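Local coordinates for carboxynorspermidine decarboxylase (Campylobacter jejuni subsp. jejuni 81116, PDB 3N29), which probably uses pyridoxal-5'-phosphate to decarboxylate carboxynorspermidine to norspermidine, in a beta/alpha-barrel fold shared with other basic amino acid decarboxylases, at residues Val72-Ala84 and Leu373-Thr385. Numbering follows the deposited sequence.
With PLP (pyridoxal-5'-phosphate), chain C; NSD (N-(3-aminopropyl)propane-1,3-diamine), chain D.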
loop_
_atom_site.group_PDB
_atom_site.type_symbol
_atom_site.label_atom_id
_atom_site.label_comp_id
_atom_site.label_asym_id
_atom_site.label_seq_id
_atom_site.Cartn_x
_atom_site.Cartn_y
_atom_site.Cartn_z
ATOM N N VAL A 72 27.968 5.718 -9.322
ATOM C CA VAL A 72 26.507 5.868 -9.211
ATOM C C VAL A 72 25.874 4.516 -8.937
ATOM O O VAL A 72 26.200 3.476 -9.588
ATOM C CB VAL A 72 25.935 6.606 -10.439
ATOM C CG1 VAL A 72 24.408 6.890 -10.343
ATOM C CG2 VAL A 72 26.634 7.829 -10.660
ATOM N N LEU A 73 24.977 4.473 -7.954
ATOM C CA LEU A 73 24.262 3.276 -7.565
ATOM C C LEU A 73 22.748 3.438 -7.774
ATOM O O LEU A 73 22.244 4.550 -7.697
ATOM C CB LEU A 73 24.492 2.936 -6.079
ATOM C CG LEU A 73 25.960 2.892 -5.579
ATOM C CD1 LEU A 73 26.060 2.893 -4.055
ATOM C CD2 LEU A 73 26.664 1.661 -6.079
ATOM N N LEU A 74 22.063 2.327 -8.048
ATOM C CA LEU A 74 20.588 2.337 -8.135
ATOM C C LEU A 74 20.099 2.132 -6.694
ATOM O O LEU A 74 20.353 1.089 -6.096
ATOM C CB LEU A 74 20.081 1.186 -8.994
ATOM C CG LEU A 74 18.565 0.765 -8.873
ATOM C CD1 LEU A 74 17.750 1.976 -9.228
ATOM C CD2 LEU A 74 18.295 -0.536 -9.755
ATOM N N ALA A 75 19.315 3.076 -6.184
ATOM C CA ALA A 75 18.585 2.856 -4.901
ATOM C C ALA A 75 17.291 2.027 -5.163
ATOM O O ALA A 75 16.367 2.518 -5.758
ATOM C CB ALA A 75 18.186 4.244 -4.268
ATOM N N LEU A 76 17.299 0.759 -4.770
ATOM C CA LEU A 76 16.202 -0.204 -5.063
ATOM C C LEU A 76 14.816 0.177 -4.438
ATOM O O LEU A 76 13.790 -0.294 -4.967
ATOM C CB LEU A 76 16.564 -1.603 -4.582
ATOM C CG LEU A 76 17.613 -2.316 -5.532
ATOM C CD1 LEU A 76 18.142 -3.569 -4.806
ATOM C CD2 LEU A 76 17.029 -2.728 -6.887
ATOM N N LYS A 77 14.828 1.017 -3.412
ATOM C CA LYS A 77 13.607 1.514 -2.781
ATOM C C LYS A 77 12.585 1.956 -3.797
ATOM O O LYS A 77 11.468 1.614 -3.742
ATOM C CB LYS A 77 13.888 2.712 -1.833
ATOM C CG LYS A 77 12.576 2.983 -0.911
ATOM C CD LYS A 77 12.740 4.133 0.105
ATOM C CE LYS A 77 13.929 4.892 -0.390
ATOM N NZ LYS A 77 14.286 6.257 0.404
ATOM N N GLY A 78 12.992 2.759 -4.749
ATOM C CA GLY A 78 12.034 3.301 -5.695
ATOM C C GLY A 78 11.904 2.544 -7.023
ATOM O O GLY A 78 10.876 2.646 -7.691
ATOM N N PHE A 79 12.944 1.858 -7.436
ATOM C CA PHE A 79 12.968 1.240 -8.751
ATOM C C PHE A 79 13.715 -0.075 -8.648
ATOM O O PHE A 79 14.900 -0.064 -8.325
ATOM C CB PHE A 79 13.660 2.157 -9.766
ATOM C CG PHE A 79 13.715 1.635 -11.163
ATOM C CD1 PHE A 79 12.674 1.838 -12.039
ATOM C CD2 PHE A 79 14.817 0.919 -11.625
ATOM C CE1 PHE A 79 12.759 1.385 -13.355
ATOM C CE2 PHE A 79 14.870 0.415 -12.951
ATOM C CZ PHE A 79 13.839 0.664 -13.801
ATOM N N ALA A 80 12.989 -1.188 -8.859
ATOM C CA ALA A 80 13.590 -2.489 -8.695
ATOM C C ALA A 80 13.124 -3.400 -9.814
ATOM O O ALA A 80 12.889 -4.580 -9.585
ATOM C CB ALA A 80 13.221 -3.045 -7.320
ATOM N N PHE A 81 12.923 -2.864 -11.013
ATOM C CA PHE A 81 12.220 -3.634 -12.089
ATOM C C PHE A 81 13.104 -4.808 -12.522
ATOM O O PHE A 81 14.134 -4.605 -13.132
ATOM C CB PHE A 81 11.950 -2.708 -13.251
ATOM C CG PHE A 81 10.912 -3.203 -14.232
ATOM C CD1 PHE A 81 9.597 -2.834 -14.114
ATOM C CD2 PHE A 81 11.275 -4.006 -15.303
ATOM C CE1 PHE A 81 8.641 -3.272 -15.053
ATOM C CE2 PHE A 81 10.344 -4.421 -16.209
ATOM C CZ PHE A 81 9.016 -4.049 -16.063
ATOM N N SER A 82 12.686 -6.033 -12.201
ATOM C CA SER A 82 13.597 -7.173 -12.232
ATOM C C SER A 82 14.100 -7.344 -13.665
ATOM O O SER A 82 15.293 -7.574 -13.905
ATOM C CB SER A 82 12.854 -8.403 -11.732
ATOM O OG SER A 82 11.779 -8.668 -12.595
ATOM N N GLY A 83 13.207 -7.128 -14.625
ATOM C CA GLY A 83 13.548 -7.248 -16.030
ATOM C C GLY A 83 14.517 -6.257 -16.583
ATOM O O GLY A 83 14.952 -6.383 -17.728
ATOM N N ALA A 84 14.860 -5.260 -15.795
ATOM C CA ALA A 84 15.697 -4.155 -16.247
ATOM C C ALA A 84 17.012 -4.118 -15.483
ATOM O O ALA A 84 17.831 -3.274 -15.738
ATOM C CB ALA A 84 14.973 -2.871 -15.987
ATOM N N LEU A 373 0.714 8.073 -17.092
ATOM C CA LEU A 373 2.117 8.411 -17.447
ATOM C C LEU A 373 3.043 8.306 -16.228
ATOM O O LEU A 373 2.665 8.732 -15.113
ATOM C CB LEU A 373 2.181 9.841 -18.042
ATOM C CG LEU A 373 1.427 9.993 -19.371
ATOM C CD1 LEU A 373 1.545 11.495 -19.862
ATOM C CD2 LEU A 373 1.980 9.057 -20.465
ATOM N N ASP A 374 4.256 7.784 -16.444
ATOM C CA ASP A 374 5.337 7.828 -15.446
ATOM C C ASP A 374 5.002 7.071 -14.211
ATOM O O ASP A 374 4.940 7.628 -13.089
ATOM C CB ASP A 374 5.722 9.265 -15.106
ATOM C CG ASP A 374 6.991 9.347 -14.278
ATOM O OD1 ASP A 374 7.834 8.397 -14.383
ATOM O OD2 ASP A 374 7.163 10.399 -13.570
ATOM N N GLN A 375 4.776 5.784 -14.391
ATOM C CA GLN A 375 4.329 4.917 -13.340
ATOM C C GLN A 375 5.223 3.699 -13.053
ATOM O O GLN A 375 4.720 2.669 -12.584
ATOM C CB GLN A 375 2.889 4.481 -13.605
ATOM C CG GLN A 375 1.847 5.639 -13.603
ATOM C CD GLN A 375 1.724 6.321 -12.311
ATOM O OE1 GLN A 375 1.482 7.541 -12.242
ATOM N NE2 GLN A 375 2.000 5.616 -11.283
ATOM N N ILE A 376 6.508 3.810 -13.280
ATOM C CA ILE A 376 7.400 2.708 -12.981
ATOM C C ILE A 376 8.119 2.882 -11.649
ATOM O O ILE A 376 8.467 1.889 -11.044
ATOM C CB ILE A 376 8.446 2.387 -14.131
ATOM C CG1 ILE A 376 7.728 2.303 -15.467
ATOM C CG2 ILE A 376 9.161 1.075 -13.799
ATOM C CD1 ILE A 376 6.716 1.125 -15.633
ATOM N N HIS A 377 8.337 4.121 -11.186
ATOM C CA HIS A 377 9.101 4.356 -9.912
ATOM C C HIS A 377 8.110 4.608 -8.785
ATOM O O HIS A 377 7.051 5.184 -9.044
ATOM C CB HIS A 377 10.072 5.523 -10.094
ATOM C CG HIS A 377 9.412 6.858 -10.330
ATOM N ND1 HIS A 377 9.127 7.356 -11.577
ATOM C CD2 HIS A 377 9.027 7.818 -9.449
ATOM C CE1 HIS A 377 8.587 8.562 -11.459
ATOM N NE2 HIS A 377 8.475 8.839 -10.170
ATOM N N TYR A 378 8.351 4.027 -7.598
ATOM C CA TYR A 378 7.487 4.198 -6.388
ATOM C C TYR A 378 6.060 3.783 -6.692
ATOM O O TYR A 378 5.086 4.414 -6.239
ATOM C CB TYR A 378 7.580 5.659 -5.847
ATOM C CG TYR A 378 8.960 5.936 -5.278
ATOM C CD1 TYR A 378 9.288 5.532 -3.973
ATOM C CD2 TYR A 378 9.940 6.559 -6.017
ATOM C CE1 TYR A 378 10.468 5.752 -3.433
ATOM C CE2 TYR A 378 11.212 6.762 -5.497
ATOM C CZ TYR A 378 11.469 6.345 -4.192
ATOM O OH TYR A 378 12.671 6.570 -3.652
ATOM N N THR A 379 5.927 2.719 -7.501
ATOM C CA THR A 379 4.615 2.181 -7.810
ATOM C C THR A 379 4.618 0.678 -7.521
ATOM O O THR A 379 4.124 0.191 -6.495
ATOM C CB THR A 379 4.223 2.387 -9.312
ATOM O OG1 THR A 379 5.372 2.063 -10.171
ATOM C CG2 THR A 379 3.751 3.842 -9.522
ATOM N N ILE A 380 5.183 -0.049 -8.468
ATOM C CA ILE A 380 5.315 -1.514 -8.394
ATOM C C ILE A 380 5.849 -1.959 -7.041
ATOM O O ILE A 380 5.283 -2.864 -6.401
ATOM C CB ILE A 380 6.214 -2.043 -9.521
ATOM C CG1 ILE A 380 5.632 -1.655 -10.896
ATOM C CG2 ILE A 380 6.370 -3.566 -9.434
ATOM C CD1 ILE A 380 6.693 -1.663 -12.013
ATOM N N VAL A 381 6.919 -1.300 -6.597
ATOM C CA VAL A 381 7.587 -1.641 -5.330
ATOM C C VAL A 381 6.684 -1.513 -4.115
ATOM O O VAL A 381 7.063 -2.015 -3.046
ATOM C CB VAL A 381 8.844 -0.740 -5.100
ATOM C CG1 VAL A 381 9.929 -1.050 -6.220
ATOM C CG2 VAL A 381 8.490 0.780 -5.077
ATOM N N LYS A 382 5.544 -0.861 -4.244
ATOM C CA LYS A 382 4.712 -0.660 -3.092
ATOM C C LYS A 382 3.257 -0.907 -3.382
ATOM O O LYS A 382 2.358 -0.370 -2.683
ATOM C CB LYS A 382 4.922 0.719 -2.480
ATOM C CG LYS A 382 4.512 1.882 -3.344
ATOM C CD LYS A 382 5.294 3.178 -2.811
ATOM C CE LYS A 382 5.247 3.503 -1.299
ATOM N NZ LYS A 382 3.958 4.106 -0.811
ATOM N N ASN A 383 2.992 -1.701 -4.405
ATOM C CA ASN A 383 1.621 -2.026 -4.751
ATOM C C ASN A 383 1.047 -3.206 -3.970
ATOM O O ASN A 383 1.754 -3.884 -3.178
ATOM C CB ASN A 383 1.381 -2.090 -6.240
ATOM C CG ASN A 383 1.964 -3.343 -6.933
ATOM O OD1 ASN A 383 2.408 -4.272 -6.283
ATOM N ND2 ASN A 383 1.949 -3.327 -8.299
ATOM N N THR A 384 -0.250 -3.421 -4.141
ATOM C CA THR A 384 -0.947 -4.370 -3.281
ATOM C C THR A 384 -1.995 -5.166 -4.052
ATOM O O THR A 384 -2.341 -4.783 -5.149
ATOM C CB THR A 384 -1.678 -3.606 -2.061
ATOM O OG1 THR A 384 -2.909 -3.029 -2.482
ATOM C CG2 THR A 384 -0.744 -2.365 -1.489
ATOM N N THR A 385 -2.473 -6.251 -3.418
ATOM C CA THR A 385 -3.578 -7.063 -3.840
ATOM C C THR A 385 -4.800 -6.818 -2.970
ATOM O O THR A 385 -5.617 -7.704 -2.799
ATOM C CB THR A 385 -3.167 -8.573 -3.832
ATOM O OG1 THR A 385 -2.693 -8.970 -2.533
ATOM C CG2 THR A 385 -2.080 -8.832 -4.889
HETATM N N1 PLP C . 19.374 6.479 -0.426
HETATM C C2 PLP C . 18.615 6.388 0.707
HETATM C C2A PLP C . 19.275 6.123 2.037
HETATM C C3 PLP C . 17.196 6.500 0.581
HETATM O O3 PLP C . 16.396 6.395 1.720
HETATM C C4 PLP C . 16.600 6.714 -0.677
HETATM C C4A PLP C . 15.083 6.788 -0.791
HETATM C C5 PLP C . 17.412 6.859 -1.812
HETATM C C6 PLP C . 18.807 6.732 -1.644
HETATM C C5A PLP C . 16.831 7.103 -3.185
HETATM O O4P PLP C . 15.987 8.227 -3.202
HETATM P P PLP C . 15.325 8.760 -4.529
HETATM O O1P PLP C . 14.582 7.587 -5.141
HETATM O O2P PLP C . 16.465 9.216 -5.473
HETATM O O3P PLP C . 14.509 9.926 -4.197
HETATM C C1 NSD D . 11.460 9.487 -3.552
HETATM N N1 NSD D . 11.784 10.437 -4.577
HETATM C C2 NSD D . 11.210 10.121 -2.225
HETATM N N2 NSD D . 10.460 8.377 -0.774
HETATM C C3 NSD D . 11.388 9.184 -1.084
HETATM N N3 NSD D . 6.857 6.491 -2.406
HETATM C C4 NSD D . 9.329 8.275 -1.337
HETATM C C5 NSD D . 8.425 7.213 -0.777
HETATM C C6 NSD D . 7.014 7.361 -1.287
HETATM O O HOH W 1 8.295 0.958 -8.551
HETATM O O HOH W 2 10.324 -0.860 -10.174
#
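Gly78 and Tyr378 bring the two backbones together, their CA atoms 4.7 Å apart, where the loop leaving the first strand of the beta/alpha-barrel meets the loop between strands 369-372 and 393-397 of the other, mixed sheet. Tyr378 N donates to a lone pair of Gly78 O, 2.9 Å away and nearly straight at 165°. A water bridges the loops, giving Gly78 O a second bond, donating to Ile376 O and accepting from Thr379 N and Val381 N where the second loop turns tightly.

Glycine suits position 78 because, with no side chain, it lets the face of the Tyr378 ring settle directly on its backbone: Gly78 CA sits 3.5 Å from the ring centroid in a CH-pi contact. Farther along both segments the contact is apolar. Ile376 CG2 reaches both Phe79 CE1 and Phe81 CD1, and the two rings get there because each CG stands anti to its backbone N (chi1 -179° and -163°). Ile380 CD1 meets the edge of the Phe81 ring at CD1, 3.8 Å away, whereas the branched Val381 divides its methyls, CG1 against Ala80 CB and CG2 against Lys77 O.

The junction also contributes to the cofactor and polyamine pockets, close to the second subunit. Lys382 lies beside norspermidine and forms salt bridges with Asp308 of its own chain and Glu303 of the second subunit. Lys77 has the length to span from the loop to the cofactor, its chain bent at chi3, and is bonded covalently through NZ to C4A of pyridoxal phosphate, while Tyr378 OH donates to phosphate O1P at 2.6 Å, in the plane of its own ring.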